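Local atomic coordinates of ArCE4A (PDB entry 5LGC), a protein that probably removes acetyl groups from the N-acetylglucosamine units of chitin-type sugars, as a family 4 carbohydrate esterase of the polysaccharide deacetylase (NodB) group. Residues Lys25-Thr30 / Ser168-His173; Asp33-Tyr38 / Phe55-Lys60; Pro116-Pro121 / Pro137-Asp142; Val143-Trp148 / Arg158-Glu163. All blocks are in the same frame, centred on the assembly; numbering follows the deposited sequence.

Interaction 1. Residues Lys25-Thr30 / Ser168-His173; sequences KCVALT and SIILMH. With NAG (2-acetamido-2-deoxy-beta-D-glucopyranose), chain B; NAG (2-acetamido-2-deoxy-beta-D-glucopyranose), chain C.
T30 meets I170 with its hydroxyl and I169 with its methyl. OG1 donates to I170 O at 2.6 Å, coming from above the carbonyl plane rather than on a lone pair. T30 N bonds the same oxygen, and a buried acceptor is thus gripped twice by one residue. A chi1 of 69° lodges the hydroxyl between the backbone N and the carbonyl carbon, which leaves CG2 to slant across I169, 3.7 Å from its CG2. Because OG1 also bonds R120 NH1, a valine in place of the threonine would probably leave I170 O with one donor fewer and the arginine less firmly held.

On the opposite face V27, L29 and I170 pack apolar to apolar, while S168 at its end bonds D142 through OG. I170 CD1 packs at an angle, 3.6 Å from V27 CG1. L29 instead runs alongside I170 and points the same way, its CD2 lying 3.7 Å from I170 CD1. M172 bends at chi3 (-56°) to bring CE within 4.1 Å of L29 CB. Between the faces, A28 N bonds S168 O, I170 N bonds A28 O, and M172 N bonds T30 O. At the far end L171 CD2 approaches O6 of the chain C sugar to 3.4 Å. This is the parallel pairing expected of the distorted beta/alpha barrel of NodB-type deacetylases, where the carboxyl ends of the strands face the sugar site.

Interaction 2. Residues Asp33-Tyr38 / Phe55-Lys60; sequences DGPGEY and FFVLGK. With NAG (2-acetamido-2-deoxy-beta-D-glucopyranose), chain B.
A cis peptide bond joins G34 to P35 at the very point where the loop lies against V57 and L58. The carbonyl of that same peptide is well used. L58 N donates to G34 O at 3.0 Å, and the CA-H of V57 leans on the same oxygen, V57 CA being 3.3 Å from G34 O. Beyond the cis bond the proline ring crosses V57 at a slant, P35 CD resting 4.0 Å from V57 CG1. V57 holds that methyl anti to its own carbonyl carbon (chi1 -65°), while L69 of helix 66-74 also packs on this side chain.

One residue earlier, D33 N bonds F56 O at 3.1 Å. A water accepts from G34 N at 2.9 Å and returns a weak bond to F56 O, so both successive N-H groups of the loop are satisfied. The carboxylate of D33 slants across L58, with D33 OD1 3.9 Å from L58 CG. The same OD1 has a weak bond from H82 ND1. OD2 takes the O3 hydroxyl of the chain B sugar, a bond modelled so short that its exact length is doubtful. D33 is the second aspartate of the TFDDGP motif (T30-P35), which in relatives joins two histidines in binding a metal; its contact with H82 is consistent with that site, and here OD2 meets the sugar.

Interaction 3. Residues Pro116-Pro121 / Pro137-Asp142; sequences PQILRP and PLVLWD. With NAG (2-acetamido-2-deoxy-beta-D-glucopyranose), chain C.
R120 leaves its backbone beside V139 and travels along the 137-142 segment atom by atom. CB and CG both pass the carbonyl of V139, with R120 CG 3.2 Å from V139 O. CD then runs by the rim of the W141 indole, R120 CD standing 3.8 Å from W141 CZ3. The chain is extended as far as CD and bends at chi3 (-80°), which swings NE back to donate to V139 O at 3.1 Å. NH2 goes on to L140 O at 2.8 Å; both oxygens are met from above their carbonyl planes. W141 turns its edge to one face of the guanidinium, with R120 NE 3.6 Å from W141 CE3 and the planes 89° apart. NH1 leads out of the contact to a salt bridge with D32.

R120 and P121 begin the RPPY sequence, a signature motif of NodB-type deacetylases, and behind it the backbones of L119 and L138 are bridged. L119 N donates to P137 O, and V139 N answers by bonding L119 O at 2.8 Å. A leucine in place of R120 would remove the arginine's bonds to V139 O and L140 O and is likely to leave D32 without its charged mate. Nearby, I118 slants across V139, its CB 3.7 Å from V139 CG2. P121 CG nestles 3.8 Å from L140 CD1, the two chains at about a right angle, while W141 CZ2 touches C6 of the chain C sugar.

Interaction 4. Residues Val143-Trp148 / Arg158-Glu163; sequences VDTLDW and RIALEE. With NAG (2-acetamido-2-deoxy-beta-D-glucopyranose), chain C.
Strand 143-144 and the loop after it run past one side of helix 153-163, with the CA atoms of T145 and I159 coming within 5.4 Å. The two segments are joined by packing alone. I159 is the chief wedge of the helix: its CG2 lies 3.4 Å from D144 O, and its extended arm carries CD1 to 3.2 Å from T145 O. L146 crosses that arm at about a right angle, methyl against methyl. V143 holds CG1 anti to its backbone N (chi1 -178°), which sends this branch to E163 CB at 3.7 Å. T145 divides its branches, CG2 sitting 3.8 Å from A160 CB while OG1 bonds L171 O of the next strand.

D144 turns the other way, towards the sugar. Its OD1 accepts from L146 N at 3.0 Å, from well above the carboxylate plane, and so closes an Asx turn that limits the swing of the group. OD2 receives a weak bond from O6 of the chain C sugar at 3.3 Å. L146, at the N-cap of helix 147-150, lays its carbonyl oxygen over one face of the W148 indole. Against the opposite face lies the sugar, its C4 3.9 Å above the ring plane towards the rim. D147 accepts from H173 N. Strand 143-144, helix 153-163 and strand 168-173 together make a beta-alpha-beta crossover of the barrel, and the D144-W148 run matches the DxxDW signature motif bordering the sugar site in NodB-type enzymes.

Interactions 1, 2 and 3 are buried, whereas interaction 4 is only partly buried, its centre about 14 Å from the centre of the chain. Interactions 1 and 2 share one sheet, since strand 26-32 pairs with both 54-57 and 168-173; interaction 4 adds strand 143-144 beyond the latter. Interaction 3 lies alongside, joined to interaction 1 by D142 and to interaction 2 by F56. Chemistry follows place: backbone ladder and apolar packing in interaction 1, loop carbonyls with a water in interaction 2, an arginine gripping carbonyls in interaction 3, and bare packing against a helix in interaction 4. Interaction 1 touches both sugars, interaction 2 the chain B sugar, and interactions 3 and 4 the chain C sugar.

Interaction 1. Residues Lys25-Thr30 / Ser168-His173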
# COMPACT_ATOMS: atom_id res chain seq x y z
N LYS A 25 -1.67 18.50 7.26
CA LYS A 25 -2.50 17.30 7.28
C LYS A 25 -2.14 16.39 6.11
O LYS A 25 -2.42 16.72 4.96
CB LYS A 25 -3.99 17.67 7.25
CG LYS A 25 -4.55 18.09 8.61
CD LYS A 25 -5.65 19.15 8.50
CE LYS A 25 -6.72 18.79 7.47
NZ LYS A 25 -8.08 19.26 7.88
N CYS A 26 -1.52 15.25 6.43
CA CYS A 26 -1.12 14.25 5.43
C CYS A 26 -1.91 12.95 5.55
O CYS A 26 -2.30 12.54 6.64
CB CYS A 26 0.37 13.90 5.57
SG CYS A 26 1.55 15.13 5.01
N VAL A 27 -2.11 12.30 4.41
CA VAL A 27 -2.73 10.98 4.37
C VAL A 27 -2.00 10.11 3.34
O VAL A 27 -1.53 10.61 2.33
CB VAL A 27 -4.24 11.08 4.04
CG1 VAL A 27 -4.78 9.78 3.48
CG2 VAL A 27 -5.03 11.47 5.27
N ALA A 28 -1.88 8.81 3.63
CA ALA A 28 -1.34 7.87 2.65
C ALA A 28 -2.41 6.91 2.13
O ALA A 28 -2.97 6.12 2.89
CB ALA A 28 -0.19 7.09 3.27
N LEU A 29 -2.69 6.99 0.83
CA LEU A 29 -3.58 6.03 0.17
C LEU A 29 -2.80 4.79 -0.21
O LEU A 29 -1.80 4.88 -0.92
CB LEU A 29 -4.22 6.65 -1.08
CG LEU A 29 -4.97 7.96 -0.90
CD1 LEU A 29 -5.57 8.42 -2.22
CD2 LEU A 29 -6.04 7.81 0.16
N THR A 30 -3.23 3.63 0.27
CA THR A 30 -2.52 2.39 -0.03
C THR A 30 -3.43 1.37 -0.69
O THR A 30 -4.63 1.31 -0.41
CB THR A 30 -1.91 1.76 1.24
OG1 THR A 30 -2.96 1.28 2.08
CG2 THR A 30 -1.08 2.79 2.00
N SER A 168 -2.97 9.46 8.77
CA SER A 168 -3.66 8.19 8.55
C SER A 168 -3.06 7.42 7.38
O SER A 168 -2.53 8.01 6.43
CB SER A 168 -5.15 8.40 8.30
OG SER A 168 -5.86 8.60 9.51
N ILE A 169 -3.17 6.11 7.48
CA ILE A 169 -2.89 5.21 6.37
C ILE A 169 -4.19 4.51 5.99
O ILE A 169 -4.76 3.78 6.80
CB ILE A 169 -1.82 4.18 6.73
CG1 ILE A 169 -0.50 4.87 7.04
CG2 ILE A 169 -1.66 3.17 5.61
CD1 ILE A 169 0.56 3.94 7.56
N ILE A 170 -4.67 4.75 4.78
CA ILE A 170 -5.95 4.22 4.36
C ILE A 170 -5.77 2.93 3.56
O ILE A 170 -4.98 2.87 2.63
CB ILE A 170 -6.72 5.24 3.52
CG1 ILE A 170 -6.90 6.54 4.31
CG2 ILE A 170 -8.08 4.69 3.09
CD1 ILE A 170 -7.62 7.62 3.54
N LEU A 171 -6.52 1.90 3.94
CA LEU A 171 -6.39 0.61 3.27
C LEU A 171 -7.46 0.41 2.22
O LEU A 171 -8.66 0.41 2.51
CB LEU A 171 -6.45 -0.53 4.28
CG LEU A 171 -6.54 -1.92 3.64
CD1 LEU A 171 -5.28 -2.23 2.84
CD2 LEU A 171 -6.79 -2.99 4.68
N MET A 172 -7.01 0.23 0.98
CA MET A 172 -7.89 -0.11 -0.12
C MET A 172 -7.29 -1.29 -0.86
O MET A 172 -6.14 -1.66 -0.62
CB MET A 172 -8.07 1.08 -1.06
CG MET A 172 -9.16 2.04 -0.60
SD MET A 172 -9.11 3.63 -1.44
CE MET A 172 -7.43 4.13 -1.09
N HIS A 173 -8.06 -1.90 -1.75
CA HIS A 173 -7.55 -3.06 -2.47
C HIS A 173 -7.62 -2.87 -3.97
O HIS A 173 -8.66 -2.55 -4.53
CB HIS A 173 -8.31 -4.32 -2.05
CG HIS A 173 -8.02 -4.75 -0.65
ND1 HIS A 173 -8.54 -4.10 0.45
CD2 HIS A 173 -7.26 -5.76 -0.17
CE1 HIS A 173 -8.12 -4.70 1.55
NE2 HIS A 173 -7.33 -5.71 1.20
C1 NAG B . -8.37 -8.97 4.07
C2 NAG B . -7.13 -9.14 3.32
C3 NAG B . -7.55 -9.09 1.84
C4 NAG B . -8.38 -10.32 1.60
C5 NAG B . -9.59 -10.25 2.55
C6 NAG B . -10.44 -11.51 2.32
C7 NAG B . -5.01 -7.84 3.45
C8 NAG B . -4.45 -6.48 3.86
N2 NAG B . -6.32 -7.95 3.63
O3 NAG B . -6.41 -9.08 0.98
O4 NAG B . -8.86 -10.33 0.25
O5 NAG B . -9.17 -10.19 3.92
O6 NAG B . -9.66 -12.68 2.60
O7 NAG B . -4.26 -8.78 3.19
C1 NAG C . -9.61 -7.66 9.00
C2 NAG C . -10.29 -8.84 8.29
C3 NAG C . -9.27 -9.45 7.33
C4 NAG C . -8.88 -8.38 6.34
C5 NAG C . -8.23 -7.23 7.11
C6 NAG C . -7.72 -6.17 6.12
C7 NAG C . -9.90 -10.46 10.16
C8 NAG C . -10.60 -11.44 11.10
N2 NAG C . -10.73 -9.83 9.30
O1 NAG C . -10.54 -7.02 9.87
O3 NAG C . -9.88 -10.55 6.64
O4 NAG C . -7.93 -8.90 5.42
O5 NAG C . -9.18 -6.69 8.04
O6 NAG C . -8.81 -5.68 5.34
O7 NAG C . -8.67 -10.32 10.22

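Interaction 2. Residues Asp33-Tyr38 / Phe55-Lys60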
# COMPACT_ATOMS: atom_id res chain seq x y z
N ASP A 33 -2.74 -6.12 -2.84
CA ASP A 33 -3.05 -7.35 -3.58
C ASP A 33 -3.02 -7.21 -5.09
O ASP A 33 -3.43 -8.11 -5.81
CB ASP A 33 -4.42 -7.90 -3.17
CG ASP A 33 -4.42 -8.42 -1.75
OD1 ASP A 33 -3.32 -8.68 -1.23
OD2 ASP A 33 -5.52 -8.58 -1.18
N GLY A 34 -2.53 -6.08 -5.57
CA GLY A 34 -2.28 -5.95 -6.99
C GLY A 34 -0.89 -6.47 -7.28
O GLY A 34 -0.23 -7.01 -6.40
N PRO A 35 -0.43 -6.29 -8.51
CA PRO A 35 -1.18 -5.67 -9.61
C PRO A 35 -2.15 -6.64 -10.27
O PRO A 35 -1.97 -7.85 -10.17
CB PRO A 35 -0.09 -5.24 -10.58
CG PRO A 35 0.98 -6.24 -10.35
CD PRO A 35 0.95 -6.62 -8.91
N GLY A 36 -3.19 -6.11 -10.92
CA GLY A 36 -4.17 -6.91 -11.62
C GLY A 36 -4.74 -6.12 -12.77
O GLY A 36 -4.15 -5.14 -13.22
N GLU A 37 -5.91 -6.54 -13.25
CA GLU A 37 -6.47 -5.96 -14.47
C GLU A 37 -6.89 -4.50 -14.30
O GLU A 37 -7.07 -3.79 -15.29
CB GLU A 37 -7.67 -6.78 -14.94
CG GLU A 37 -8.90 -6.58 -14.10
CD GLU A 37 -9.95 -7.65 -14.34
OE1 GLU A 37 -10.83 -7.44 -15.19
OE2 GLU A 37 -9.89 -8.70 -13.66
N TYR A 38 -7.05 -4.04 -13.07
CA TYR A 38 -7.54 -2.68 -12.85
C TYR A 38 -6.42 -1.70 -12.53
O TYR A 38 -6.66 -0.49 -12.46
CB TYR A 38 -8.58 -2.65 -11.73
CG TYR A 38 -9.77 -3.52 -12.00
CD1 TYR A 38 -10.75 -3.13 -12.91
CD2 TYR A 38 -9.93 -4.74 -11.36
CE1 TYR A 38 -11.85 -3.94 -13.17
CE2 TYR A 38 -11.02 -5.55 -11.61
CZ TYR A 38 -11.98 -5.14 -12.51
OH TYR A 38 -13.06 -5.96 -12.75
N PHE A 55 1.60 0.89 -3.16
CA PHE A 55 1.04 -0.39 -3.57
C PHE A 55 1.75 -1.54 -2.87
O PHE A 55 2.94 -1.76 -3.08
CB PHE A 55 1.13 -0.55 -5.09
CG PHE A 55 0.33 0.48 -5.85
CD1 PHE A 55 -0.99 0.23 -6.20
CD2 PHE A 55 0.90 1.69 -6.21
CE1 PHE A 55 -1.72 1.17 -6.90
CE2 PHE A 55 0.17 2.64 -6.91
CZ PHE A 55 -1.14 2.38 -7.25
N PHE A 56 1.03 -2.25 -2.01
CA PHE A 56 1.57 -3.46 -1.41
C PHE A 56 1.24 -4.63 -2.31
O PHE A 56 0.13 -5.16 -2.29
CB PHE A 56 1.02 -3.66 0.00
CG PHE A 56 1.51 -2.63 0.98
CD1 PHE A 56 2.69 -2.82 1.68
CD2 PHE A 56 0.79 -1.46 1.18
CE1 PHE A 56 3.14 -1.87 2.57
CE2 PHE A 56 1.24 -0.50 2.07
CZ PHE A 56 2.41 -0.70 2.76
N VAL A 57 2.22 -5.02 -3.12
CA VAL A 57 2.00 -5.99 -4.17
C VAL A 57 2.26 -7.43 -3.73
O VAL A 57 3.13 -7.70 -2.90
CB VAL A 57 2.86 -5.69 -5.41
CG1 VAL A 57 2.45 -4.36 -6.02
CG2 VAL A 57 4.34 -5.66 -5.04
N LEU A 58 1.47 -8.33 -4.30
CA LEU A 58 1.66 -9.76 -4.13
C LEU A 58 2.76 -10.27 -5.05
O LEU A 58 2.69 -10.05 -6.26
CB LEU A 58 0.36 -10.51 -4.43
CG LEU A 58 -0.73 -10.68 -3.38
CD1 LEU A 58 -1.72 -11.71 -3.91
CD2 LEU A 58 -0.16 -11.11 -2.04
N GLY A 59 3.74 -10.96 -4.48
CA GLY A 59 4.84 -11.50 -5.26
C GLY A 59 4.41 -12.29 -6.49
O GLY A 59 4.98 -12.13 -7.57
N LYS A 60 3.37 -13.11 -6.34
CA LYS A 60 2.94 -13.99 -7.42
C LYS A 60 2.29 -13.24 -8.58
O LYS A 60 2.35 -13.70 -9.72
CB LYS A 60 1.97 -15.05 -6.88
CG LYS A 60 0.67 -14.49 -6.34
CD LYS A 60 -0.30 -15.61 -6.00
CE LYS A 60 -1.61 -15.44 -6.75
NZ LYS A 60 -2.53 -16.60 -6.56
C1 NAG B . -8.37 -8.97 4.07
C2 NAG B . -7.13 -9.14 3.32
C3 NAG B . -7.55 -9.09 1.84
C4 NAG B . -8.38 -10.32 1.60
C5 NAG B . -9.59 -10.25 2.55
C6 NAG B . -10.44 -11.51 2.32
C7 NAG B . -5.01 -7.84 3.45
C8 NAG B . -4.45 -6.48 3.86
N2 NAG B . -6.32 -7.95 3.63
O3 NAG B . -6.41 -9.08 0.98
O4 NAG B . -8.86 -10.33 0.25
O5 NAG B . -9.17 -10.19 3.92
O6 NAG B . -9.66 -12.68 2.60
O7 NAG B . -4.26 -8.78 3.19
O HOH W 1 -1.41 -3.53 -4.77

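Interaction 3. Residues Pro116-Pro121 / Pro137-Asp142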
# COMPACT_ATOMS: atom_id res chain seq x y z
N PRO A 116 11.40 -3.31 -2.37
CA PRO A 116 10.46 -2.70 -1.42
C PRO A 116 11.18 -2.39 -0.12
O PRO A 116 12.11 -3.10 0.25
CB PRO A 116 9.40 -3.79 -1.23
CG PRO A 116 10.12 -5.06 -1.53
CD PRO A 116 11.10 -4.73 -2.62
N GLN A 117 10.77 -1.32 0.55
CA GLN A 117 11.39 -0.92 1.80
C GLN A 117 10.44 -1.17 2.96
O GLN A 117 10.81 -1.01 4.12
CB GLN A 117 11.80 0.55 1.75
CG GLN A 117 12.71 0.91 0.59
CD GLN A 117 14.15 0.51 0.82
OE1 GLN A 117 14.45 -0.63 1.15
NE2 GLN A 117 15.06 1.46 0.64
N ILE A 118 9.21 -1.55 2.63
CA ILE A 118 8.19 -1.80 3.63
C ILE A 118 7.39 -3.06 3.30
O ILE A 118 7.31 -3.46 2.13
CB ILE A 118 7.22 -0.60 3.77
CG1 ILE A 118 6.60 -0.25 2.42
CG2 ILE A 118 7.94 0.61 4.34
CD1 ILE A 118 5.61 0.90 2.48
N LEU A 119 6.83 -3.68 4.32
CA LEU A 119 6.00 -4.87 4.15
C LEU A 119 4.71 -4.72 4.93
O LEU A 119 4.71 -4.24 6.06
CB LEU A 119 6.76 -6.13 4.60
CG LEU A 119 6.10 -7.49 4.34
CD1 LEU A 119 7.15 -8.55 4.06
CD2 LEU A 119 5.23 -7.91 5.52
N ARG A 120 3.60 -5.13 4.33
CA ARG A 120 2.33 -5.23 5.06
C ARG A 120 1.97 -6.70 5.26
O ARG A 120 1.84 -7.45 4.30
CB ARG A 120 1.21 -4.50 4.32
CG ARG A 120 -0.16 -4.59 4.99
CD ARG A 120 -1.17 -3.67 4.30
NE ARG A 120 -1.04 -2.27 4.72
CZ ARG A 120 -1.52 -1.23 4.04
NH1 ARG A 120 -2.15 -1.42 2.89
NH2 ARG A 120 -1.35 -0.00 4.51
N PRO A 121 1.83 -7.13 6.52
CA PRO A 121 1.46 -8.53 6.77
C PRO A 121 0.03 -8.83 6.33
O PRO A 121 -0.88 -8.06 6.64
CB PRO A 121 1.62 -8.67 8.28
CG PRO A 121 1.51 -7.28 8.83
CD PRO A 121 2.08 -6.38 7.76
N PRO A 137 10.28 -2.50 7.91
CA PRO A 137 9.19 -2.02 8.77
C PRO A 137 7.86 -2.64 8.36
O PRO A 137 7.58 -2.73 7.17
CB PRO A 137 9.18 -0.51 8.52
CG PRO A 137 10.56 -0.20 8.10
CD PRO A 137 11.03 -1.38 7.31
N LEU A 138 7.05 -3.06 9.33
CA LEU A 138 5.72 -3.55 9.03
C LEU A 138 4.75 -2.39 8.99
O LEU A 138 4.67 -1.61 9.94
CB LEU A 138 5.27 -4.59 10.05
CG LEU A 138 5.70 -6.03 9.82
CD1 LEU A 138 7.21 -6.18 10.00
CD2 LEU A 138 4.95 -6.96 10.77
N VAL A 139 4.00 -2.27 7.90
CA VAL A 139 3.06 -1.17 7.76
C VAL A 139 1.63 -1.69 7.75
O VAL A 139 1.24 -2.44 6.86
CB VAL A 139 3.30 -0.36 6.47
CG1 VAL A 139 2.34 0.80 6.40
CG2 VAL A 139 4.74 0.13 6.42
N LEU A 140 0.86 -1.29 8.75
CA LEU A 140 -0.54 -1.68 8.81
C LEU A 140 -1.39 -0.53 8.27
O LEU A 140 -1.05 0.07 7.26
CB LEU A 140 -0.94 -2.06 10.24
CG LEU A 140 -0.45 -3.41 10.80
CD1 LEU A 140 -0.91 -4.57 9.94
CD2 LEU A 140 1.07 -3.46 10.98
N TRP A 141 -2.50 -0.24 8.94
CA TRP A 141 -3.40 0.82 8.50
C TRP A 141 -4.21 1.31 9.69
O TRP A 141 -4.31 0.62 10.70
CB TRP A 141 -4.34 0.31 7.40
CG TRP A 141 -5.11 -0.89 7.85
CD1 TRP A 141 -6.30 -0.90 8.51
CD2 TRP A 141 -4.71 -2.26 7.71
NE1 TRP A 141 -6.68 -2.18 8.78
CE2 TRP A 141 -5.73 -3.04 8.30
CE3 TRP A 141 -3.61 -2.90 7.14
CZ2 TRP A 141 -5.67 -4.43 8.34
CZ3 TRP A 141 -3.55 -4.28 7.17
CH2 TRP A 141 -4.58 -5.03 7.77
N ASP A 142 -4.80 2.49 9.58
CA ASP A 142 -5.68 2.93 10.66
C ASP A 142 -7.09 3.17 10.12
O ASP A 142 -8.04 3.32 10.89
CB ASP A 142 -5.14 4.17 11.36
CG ASP A 142 -5.18 5.39 10.47
OD1 ASP A 142 -4.74 5.30 9.31
OD2 ASP A 142 -5.67 6.44 10.94
C1 NAG C . -9.61 -7.66 9.00
C2 NAG C . -10.29 -8.84 8.29
C3 NAG C . -9.27 -9.45 7.33
C4 NAG C . -8.88 -8.38 6.34
C5 NAG C . -8.23 -7.23 7.11
C6 NAG C . -7.72 -6.17 6.12
C7 NAG C . -9.90 -10.46 10.16
C8 NAG C . -10.60 -11.44 11.10
N2 NAG C . -10.73 -9.83 9.30
O1 NAG C . -10.54 -7.02 9.87
O3 NAG C . -9.88 -10.55 6.64
O4 NAG C . -7.93 -8.90 5.42
O5 NAG C . -9.18 -6.69 8.04
O6 NAG C . -8.81 -5.68 5.34
O7 NAG C . -8.67 -10.32 10.22

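Interaction 4. Residues Val143-Trp148 / Arg158-Glu163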
# COMPACT_ATOMS: atom_id res chain seq x y z
N VAL A 143 -7.22 3.20 8.80
CA VAL A 143 -8.53 3.31 8.18
C VAL A 143 -8.76 2.12 7.25
O VAL A 143 -8.07 1.96 6.25
CB VAL A 143 -8.69 4.63 7.38
CG1 VAL A 143 -10.09 4.71 6.79
CG2 VAL A 143 -8.43 5.83 8.28
N ASP A 144 -9.74 1.29 7.59
CA ASP A 144 -10.10 0.17 6.74
C ASP A 144 -11.37 0.53 5.97
O ASP A 144 -12.45 0.61 6.56
CB ASP A 144 -10.31 -1.09 7.57
CG ASP A 144 -10.40 -2.35 6.72
OD1 ASP A 144 -10.53 -2.23 5.48
OD2 ASP A 144 -10.34 -3.45 7.29
N THR A 145 -11.24 0.77 4.67
CA THR A 145 -12.39 1.15 3.84
C THR A 145 -13.37 0.00 3.67
O THR A 145 -14.52 0.22 3.29
CB THR A 145 -11.95 1.63 2.45
OG1 THR A 145 -11.17 0.61 1.80
CG2 THR A 145 -11.14 2.91 2.56
N LEU A 146 -12.90 -1.21 3.97
CA LEU A 146 -13.68 -2.43 3.82
C LEU A 146 -14.07 -2.70 2.37
O LEU A 146 -15.00 -3.47 2.11
CB LEU A 146 -14.93 -2.38 4.70
CG LEU A 146 -14.68 -2.20 6.20
CD1 LEU A 146 -15.98 -1.99 6.95
CD2 LEU A 146 -13.91 -3.38 6.76
N ASP A 147 -13.36 -2.10 1.42
CA ASP A 147 -13.70 -2.26 0.00
C ASP A 147 -13.60 -3.72 -0.44
O ASP A 147 -14.31 -4.14 -1.36
CB ASP A 147 -12.80 -1.37 -0.88
CG ASP A 147 -11.33 -1.71 -0.77
OD1 ASP A 147 -10.92 -2.24 0.28
OD2 ASP A 147 -10.58 -1.44 -1.74
N TRP A 148 -12.75 -4.49 0.22
CA TRP A 148 -12.61 -5.91 -0.08
C TRP A 148 -13.92 -6.65 0.14
O TRP A 148 -14.19 -7.66 -0.51
CB TRP A 148 -11.50 -6.55 0.76
CG TRP A 148 -11.65 -6.33 2.24
CD1 TRP A 148 -11.22 -5.24 2.95
CD2 TRP A 148 -12.23 -7.23 3.21
NE1 TRP A 148 -11.52 -5.39 4.28
CE2 TRP A 148 -12.13 -6.60 4.47
CE3 TRP A 148 -12.83 -8.49 3.12
CZ2 TRP A 148 -12.61 -7.20 5.64
CZ3 TRP A 148 -13.30 -9.08 4.29
CH2 TRP A 148 -13.19 -8.43 5.53
N ARG A 158 -16.73 7.15 1.51
CA ARG A 158 -17.33 7.60 2.76
C ARG A 158 -16.50 7.23 3.99
O ARG A 158 -16.28 8.06 4.87
CB ARG A 158 -18.73 7.03 2.92
CG ARG A 158 -19.47 7.63 4.10
CD ARG A 158 -20.73 6.86 4.43
NE ARG A 158 -20.50 5.79 5.40
CZ ARG A 158 -20.92 4.54 5.25
NH1 ARG A 158 -21.60 4.20 4.16
NH2 ARG A 158 -20.67 3.63 6.18
N ILE A 159 -16.06 5.99 4.05
CA ILE A 159 -15.26 5.54 5.19
C ILE A 159 -13.89 6.21 5.20
O ILE A 159 -13.50 6.78 6.22
CB ILE A 159 -15.08 4.01 5.18
CG1 ILE A 159 -16.44 3.33 5.34
CG2 ILE A 159 -14.14 3.59 6.29
CD1 ILE A 159 -16.37 1.82 5.33
N ALA A 160 -13.19 6.16 4.08
CA ALA A 160 -11.88 6.82 3.96
C ALA A 160 -11.97 8.27 4.40
O ALA A 160 -11.16 8.74 5.20
CB ALA A 160 -11.36 6.73 2.54
N LEU A 161 -12.99 8.96 3.90
CA LEU A 161 -13.12 10.39 4.13
C LEU A 161 -13.45 10.74 5.58
O LEU A 161 -12.86 11.65 6.16
CB LEU A 161 -14.18 10.96 3.20
CG LEU A 161 -14.23 12.47 3.00
CD1 LEU A 161 -12.86 12.99 2.63
CD2 LEU A 161 -15.24 12.75 1.91
N GLU A 162 -14.40 10.03 6.16
CA GLU A 162 -14.84 10.38 7.50
C GLU A 162 -13.94 9.81 8.59
O GLU A 162 -13.89 10.35 9.69
CB GLU A 162 -16.29 9.94 7.71
CG GLU A 162 -17.27 11.00 7.22
CD GLU A 162 -18.73 10.63 7.43
OE1 GLU A 162 -19.00 9.60 8.08
OE2 GLU A 162 -19.60 11.38 6.94
N GLU A 163 -13.20 8.74 8.29
CA GLU A 163 -12.31 8.16 9.28
C GLU A 163 -10.89 8.71 9.20
O GLU A 163 -10.13 8.61 10.17
CB GLU A 163 -12.26 6.63 9.15
CG GLU A 163 -13.57 5.91 9.45
CD GLU A 163 -13.90 5.84 10.93
OE1 GLU A 163 -13.10 6.35 11.76
OE2 GLU A 163 -14.95 5.27 11.28
C1 NAG C . -9.61 -7.66 9.00
C2 NAG C . -10.29 -8.84 8.29
C3 NAG C . -9.27 -9.45 7.33
C4 NAG C . -8.88 -8.38 6.34
C5 NAG C . -8.23 -7.23 7.11
C6 NAG C . -7.72 -6.17 6.12
C7 NAG C . -9.90 -10.46 10.16
C8 NAG C . -10.60 -11.44 11.10
N2 NAG C . -10.73 -9.83 9.30
O1 NAG C . -10.54 -7.02 9.87
O3 NAG C . -9.88 -10.55 6.64
O4 NAG C . -7.93 -8.90 5.42
O5 NAG C . -9.18 -6.69 8.04
O6 NAG C . -8.81 -5.68 5.34
O7 NAG C . -8.67 -10.32 10.22